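Local coordinates for protein post-proline cleaving enzyme (Rickettsia typhi, PDB 4HVT) that probably acts as a serine-type endopeptidase that cuts oligopeptides after proline, pairing an alpha/beta-hydrolase domain with a beta-propeller, at residues A245-S250 with S256-S261; N271-T276 with T328-T333. All blocks are in the same frame, centred on the assembly; numbering follows the deposited sequence.

Contact 1. Residues A245-S250 with S256-S261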
loop_
_atom_site.group_PDB
_atom_site.type_symbol
_atom_site.label_atom_id
_atom_site.label_comp_id
_atom_site.label_asym_id
_atom_site.label_seq_id
_atom_site.Cartn_x
_atom_site.Cartn_y
_atom_site.Cartn_z
ATOM N N ALA A 245 15.841 -6.401 7.456
ATOM C CA ALA A 245 16.111 -6.625 8.880
ATOM C C ALA A 245 15.086 -5.830 9.640
ATOM O O ALA A 245 14.613 -4.796 9.190
ATOM C CB ALA A 245 17.502 -6.174 9.263
ATOM N N GLY A 246 14.673 -6.359 10.773
ATOM C CA GLY A 246 13.767 -5.675 11.677
ATOM C C GLY A 246 13.857 -6.331 13.034
ATOM O O GLY A 246 14.538 -7.309 13.197
ATOM N N LYS A 247 13.182 -5.798 14.044
ATOM C CA LYS A 247 13.170 -6.475 15.359
ATOM C C LYS A 247 12.247 -7.681 15.383
ATOM O O LYS A 247 11.127 -7.647 14.788
ATOM C CB LYS A 247 12.722 -5.521 16.425
ATOM C CG LYS A 247 13.665 -4.374 16.729
ATOM C CD LYS A 247 14.836 -4.877 17.598
ATOM C CE LYS A 247 16.066 -3.965 17.620
ATOM N NZ LYS A 247 15.660 -2.557 17.944
ATOM N N LEU A 248 12.703 -8.763 16.019
ATOM C CA LEU A 248 11.861 -9.939 16.201
ATOM C C LEU A 248 10.708 -9.729 17.223
ATOM O O LEU A 248 9.551 -10.106 16.999
ATOM C CB LEU A 248 12.704 -11.141 16.597
ATOM C CG LEU A 248 12.031 -12.485 16.820
ATOM C CD1 LEU A 248 11.386 -12.966 15.522
ATOM C CD2 LEU A 248 13.007 -13.539 17.302
ATOM N N LEU A 249 11.098 -9.127 18.330
ATOM C CA LEU A 249 10.196 -8.832 19.484
ATOM C C LEU A 249 10.122 -7.346 19.734
ATOM O O LEU A 249 10.790 -6.557 19.092
ATOM C CB LEU A 249 10.662 -9.510 20.764
ATOM C CG LEU A 249 11.004 -10.997 20.632
ATOM C CD1 LEU A 249 11.535 -11.584 21.895
ATOM C CD2 LEU A 249 9.734 -11.758 20.202
ATOM N N SER A 250 9.241 -6.933 20.659
ATOM C CA SER A 250 9.267 -5.563 21.149
ATOM C C SER A 250 10.645 -5.275 21.777
ATOM O O SER A 250 11.145 -6.117 22.443
ATOM C CB SER A 250 8.217 -5.428 22.268
ATOM O OG SER A 250 8.348 -4.165 22.915
ATOM N N SER A 256 17.992 -7.027 21.024
ATOM C CA SER A 256 19.099 -7.675 20.423
ATOM C C SER A 256 18.729 -8.828 19.477
ATOM O O SER A 256 19.619 -9.490 18.905
ATOM C CB SER A 256 19.988 -8.221 21.526
ATOM O OG SER A 256 19.317 -9.089 22.450
ATOM N N LEU A 257 17.463 -9.172 19.407
ATOM C CA LEU A 257 17.073 -10.213 18.485
ATOM C C LEU A 257 16.562 -9.515 17.230
ATOM O O LEU A 257 15.556 -8.832 17.260
ATOM C CB LEU A 257 16.026 -11.130 19.114
ATOM C CG LEU A 257 16.569 -11.981 20.290
ATOM C CD1 LEU A 257 15.343 -12.545 21.001
ATOM C CD2 LEU A 257 17.598 -13.086 19.898
ATOM N N ILE A 258 17.236 -9.771 16.118
ATOM C CA ILE A 258 16.899 -9.217 14.842
ATOM C C ILE A 258 16.364 -10.298 13.913
ATOM O O ILE A 258 16.969 -11.388 13.793
ATOM C CB ILE A 258 18.163 -8.520 14.210
ATOM C CG1 ILE A 258 18.727 -7.403 15.128
ATOM C CG2 ILE A 258 17.885 -8.051 12.780
ATOM C CD1 ILE A 258 17.861 -6.193 15.301
ATOM N N PHE A 259 15.228 -9.994 13.259
ATOM C CA PHE A 259 14.623 -10.867 12.280
ATOM C C PHE A 259 15.172 -10.477 10.934
ATOM O O PHE A 259 14.958 -9.370 10.469
ATOM C CB PHE A 259 13.100 -10.681 12.360
ATOM C CG PHE A 259 12.292 -11.511 11.353
ATOM C CD1 PHE A 259 12.203 -12.893 11.468
ATOM C CD2 PHE A 259 11.582 -10.900 10.384
ATOM C CE1 PHE A 259 11.449 -13.649 10.600
ATOM C CE2 PHE A 259 10.788 -11.661 9.520
ATOM C CZ PHE A 259 10.730 -13.021 9.607
ATOM N N ILE A 260 15.840 -11.422 10.295
ATOM C CA ILE A 260 16.380 -11.218 8.926
ATOM C C ILE A 260 15.506 -12.000 8.001
ATOM O O ILE A 260 15.303 -13.187 8.225
ATOM C CB ILE A 260 17.800 -11.712 8.834
ATOM C CG1 ILE A 260 18.697 -10.762 9.687
ATOM C CG2 ILE A 260 18.257 -11.743 7.398
ATOM C CD1 ILE A 260 20.135 -11.192 9.670
ATOM N N SER A 261 14.960 -11.326 6.982
ATOM C CA SER A 261 14.015 -11.932 6.084
ATOM C C SER A 261 14.485 -11.762 4.623
ATOM O O SER A 261 14.585 -10.658 4.127
ATOM C CB SER A 261 12.630 -11.343 6.336
ATOM O OG SER A 261 11.622 -11.923 5.512
HETATM O O HOH W 1 13.706 -8.356 19.272
#

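Contact 2. Residues N271-T276 with T328-T333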
loop_
_atom_site.group_PDB
_atom_site.type_symbol
_atom_site.label_atom_id
_atom_site.label_comp_id
_atom_site.label_asym_id
_atom_site.label_seq_id
_atom_site.Cartn_x
_atom_site.Cartn_y
_atom_site.Cartn_z
ATOM N N ASN A 271 14.250 -17.172 6.413
ATOM C CA ASN A 271 14.237 -16.229 7.532
ATOM C C ASN A 271 15.214 -16.707 8.622
ATOM O O ASN A 271 15.468 -17.930 8.781
ATOM C CB ASN A 271 12.846 -16.117 8.160
ATOM C CG ASN A 271 11.822 -15.542 7.243
ATOM O OD1 ASN A 271 12.065 -14.560 6.626
ATOM N ND2 ASN A 271 10.669 -16.141 7.191
ATOM N N TYR A 272 15.769 -15.765 9.357
ATOM C CA TYR A 272 16.771 -16.044 10.358
ATOM C C TYR A 272 16.596 -15.159 11.609
ATOM O O TYR A 272 16.058 -14.083 11.554
ATOM C CB TYR A 272 18.195 -15.746 9.856
ATOM C CG TYR A 272 18.530 -16.408 8.535
ATOM C CD1 TYR A 272 18.054 -15.912 7.337
ATOM C CD2 TYR A 272 19.368 -17.495 8.528
ATOM C CE1 TYR A 272 18.387 -16.536 6.146
ATOM C CE2 TYR A 272 19.683 -18.120 7.337
ATOM C CZ TYR A 272 19.158 -17.611 6.171
ATOM O OH TYR A 272 19.495 -18.243 4.954
ATOM N N ILE A 273 17.109 -15.661 12.714
ATOM C CA ILE A 273 17.320 -14.826 13.862
ATOM C C ILE A 273 18.777 -14.470 13.923
ATOM O O ILE A 273 19.627 -15.364 13.959
ATOM C CB ILE A 273 16.944 -15.533 15.195
ATOM C CG1 ILE A 273 15.460 -15.933 15.170
ATOM C CG2 ILE A 273 17.160 -14.621 16.408
ATOM C CD1 ILE A 273 15.047 -16.684 16.404
ATOM N N LEU A 274 19.063 -13.180 13.974
ATOM C CA LEU A 274 20.432 -12.664 14.233
ATOM C C LEU A 274 20.424 -12.192 15.679
ATOM O O LEU A 274 19.652 -11.287 16.080
ATOM C CB LEU A 274 20.791 -11.516 13.334
ATOM C CG LEU A 274 22.104 -10.829 13.609
ATOM C CD1 LEU A 274 23.306 -11.646 13.164
ATOM C CD2 LEU A 274 22.117 -9.506 12.922
ATOM N N ASP A 275 21.249 -12.828 16.501
ATOM C CA ASP A 275 21.312 -12.493 17.909
ATOM C C ASP A 275 22.574 -11.643 18.098
ATOM O O ASP A 275 23.698 -12.113 17.708
ATOM C CB ASP A 275 21.413 -13.798 18.709
ATOM C CG ASP A 275 21.028 -13.659 20.122
ATOM O OD1 ASP A 275 21.240 -12.574 20.668
ATOM O OD2 ASP A 275 20.621 -14.700 20.731
ATOM N N THR A 276 22.428 -10.437 18.644
ATOM C CA THR A 276 23.548 -9.446 18.582
ATOM C C THR A 276 24.300 -9.229 19.900
ATOM O O THR A 276 25.195 -8.395 19.974
ATOM C CB THR A 276 23.070 -8.076 18.073
ATOM O OG1 THR A 276 22.050 -7.599 18.939
ATOM C CG2 THR A 276 22.409 -8.136 16.669
ATOM N N THR A 328 11.954 -19.152 20.715
ATOM C CA THR A 328 13.006 -20.200 20.731
ATOM C C THR A 328 12.573 -21.405 19.891
ATOM O O THR A 328 13.423 -22.068 19.300
ATOM C CB THR A 328 13.389 -20.681 22.125
ATOM O OG1 THR A 328 12.235 -21.220 22.788
ATOM C CG2 THR A 328 13.992 -19.517 22.883
ATOM N N ASP A 329 11.281 -21.667 19.801
ATOM C CA ASP A 329 10.787 -22.782 19.000
ATOM C C ASP A 329 10.916 -22.501 17.506
ATOM O O ASP A 329 10.847 -23.435 16.711
ATOM C CB ASP A 329 9.349 -23.157 19.323
ATOM C CG ASP A 329 9.213 -24.075 20.530
ATOM O OD1 ASP A 329 10.213 -24.651 21.006
ATOM O OD2 ASP A 329 8.075 -24.220 20.960
ATOM N N LEU A 330 11.172 -21.263 17.108
ATOM C CA LEU A 330 11.448 -20.988 15.690
ATOM C C LEU A 330 12.650 -21.719 15.150
ATOM O O LEU A 330 12.694 -22.010 13.971
ATOM C CB LEU A 330 11.692 -19.520 15.453
ATOM C CG LEU A 330 10.495 -18.597 15.605
ATOM C CD1 LEU A 330 10.903 -17.130 15.573
ATOM C CD2 LEU A 330 9.453 -18.868 14.551
ATOM N N LEU A 331 13.599 -21.996 16.021
ATOM C CA LEU A 331 14.882 -22.640 15.632
ATOM C C LEU A 331 14.858 -24.142 15.702
ATOM O O LEU A 331 15.893 -24.795 15.383
ATOM C CB LEU A 331 15.985 -22.023 16.513
ATOM C CG LEU A 331 16.105 -20.496 16.403
ATOM C CD1 LEU A 331 17.285 -19.971 17.230
ATOM C CD2 LEU A 331 16.213 -20.082 14.946
ATOM N N LYS A 332 13.745 -24.727 16.120
ATOM C CA LYS A 332 13.672 -26.139 16.462
ATOM C C LYS A 332 12.974 -26.920 15.372
ATOM O O LYS A 332 12.165 -26.376 14.581
ATOM C CB LYS A 332 12.920 -26.351 17.797
ATOM C CG LYS A 332 13.561 -25.646 18.965
ATOM C CD LYS A 332 13.112 -26.216 20.301
ATOM C CE LYS A 332 13.757 -25.448 21.456
ATOM N NZ LYS A 332 13.824 -26.271 22.689
ATOM N N THR A 333 13.285 -28.227 15.329
ATOM C CA THR A 333 12.536 -29.116 14.440
ATOM C C THR A 333 11.098 -29.207 14.918
ATOM O O THR A 333 10.798 -28.898 16.086
ATOM C CB THR A 333 13.097 -30.545 14.436
ATOM O OG1 THR A 333 13.112 -31.060 15.784
ATOM C CG2 THR A 333 14.509 -30.538 13.859
#

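Contact 1. Residues A245-S250 with S256-S261
Leu-257 meets Leu-248 and Leu-249 at the turn end of a beta hairpin, the first two strands of an antiparallel four-stranded sheet that forms one blade of the propeller. Leu-248 N donates to Leu-257 O over 3.1 Å in an almost straight bond, although the donor stands above the carbonyl plane. A water accepts from Leu-249 N and probably donates to Leu-257 O, which would extend the ladder where regular pairing stops. Leu-257 and Leu-249 lie side by side and point the same way, their CD1 methyls 4.0 Å apart.

Ile-258 pairs with Lys-247 without hydrogen bonds, and although their side chains start out diverging, their outer ends meet. With CG1 beside its own backbone N (chi1 -58°), Ile-258 brings CD1 to within 3.7 Å of Lys-247 CE, so the outer methylenes of the lysine touch the CD1 methyl. The lysine chain bends at both chi2 and chi4, and its NZ forms a salt bridge with Asp-251 and a hydrogen bond to Trp-192 O. The other branch of Ile-258, CG2, packs on Ala-245 CB.

Phe-259 pairs with Gly-246 through two reciprocal backbone bonds, Phe-259 N to Gly-246 O at 2.8 Å and Gly-246 N to Phe-259 O at 3.0 Å. Its side chain crosses that of Leu-248 at about a right angle, and the ring, also packed against Leu-294, receives the leucine methyl obliquely. Beside the Gly-246 bond, Phe-259 O takes a CA-H...O contact from Ala-245, with Ala-245 CA 3.4 Å from the oxygen.

Contact 2. Residues N271-T276 with T328-T333
Ile-273 reaches out from its strand and sets one methyl, CD1, against two consecutive leucines, Leu-330 and Leu-331. It contributes about half of the 125 Å² buried here, and CD1 makes the closest approaches to both leucines. The nearest of all is Ile-273 CD1 to Leu-331 CD2, at 3.9 Å. Leu-331 CG and CD1 lie scarcely farther off, so the methyl sits against the branched end of the leucine as a whole. The two side chains cross at a slant.

An extended chain gives Ile-273 its reach: the anti chi2 (177°) stretches the CG1-CD1 arm away from the strand toward the leucines.

Both partners belong to the beta-propeller of the prolyl oligopeptidase family, but to successive blades. Ile-273 is on the third strand of one four-stranded sheet, where its backbone bonds with Gln-284 of the last strand. The leucines occupy a loop of the next blade, between strands 322-326 and 341-344. Between these two segments the blades meet through apolar side chains.

Leu-330 makes the smaller share, with its CD1 at 4.2 Å from Ile-273 CD1. Its CB heads toward the strand, and the same side chain also packs on Val-302 and Trp-304 of its own blade. Leu-331 starts at an angle to the strand but turns in: CG lies beside the backbone N (chi1 -58°), and the side chain also touches Gln-284.

A local turn presents the two leucines together. Residues 328-330 have helical backbone angles, and Leu-331 N bonds back to Thr-328 O at 3.3 Å.

Followed from the N terminus, the chain first closes contact 1, a hairpin in which five residues separate 245-250 from 256-261. It then turns back into strand 269-275, where contact 2 opens; this one closes only after 51 intervening residues, at 328-333. The two loops are in series, neither nested nor crossed. Contact 1 joins the first two strands of one propeller blade, whereas contact 2 ties the third strand of that blade to a loop of the next. They meet inside the shared sheet, since strands 257-263 and 269-275 are neighbours: Ile-258 O lies 2.8 Å from Leu-274 N, a probable hydrogen bond.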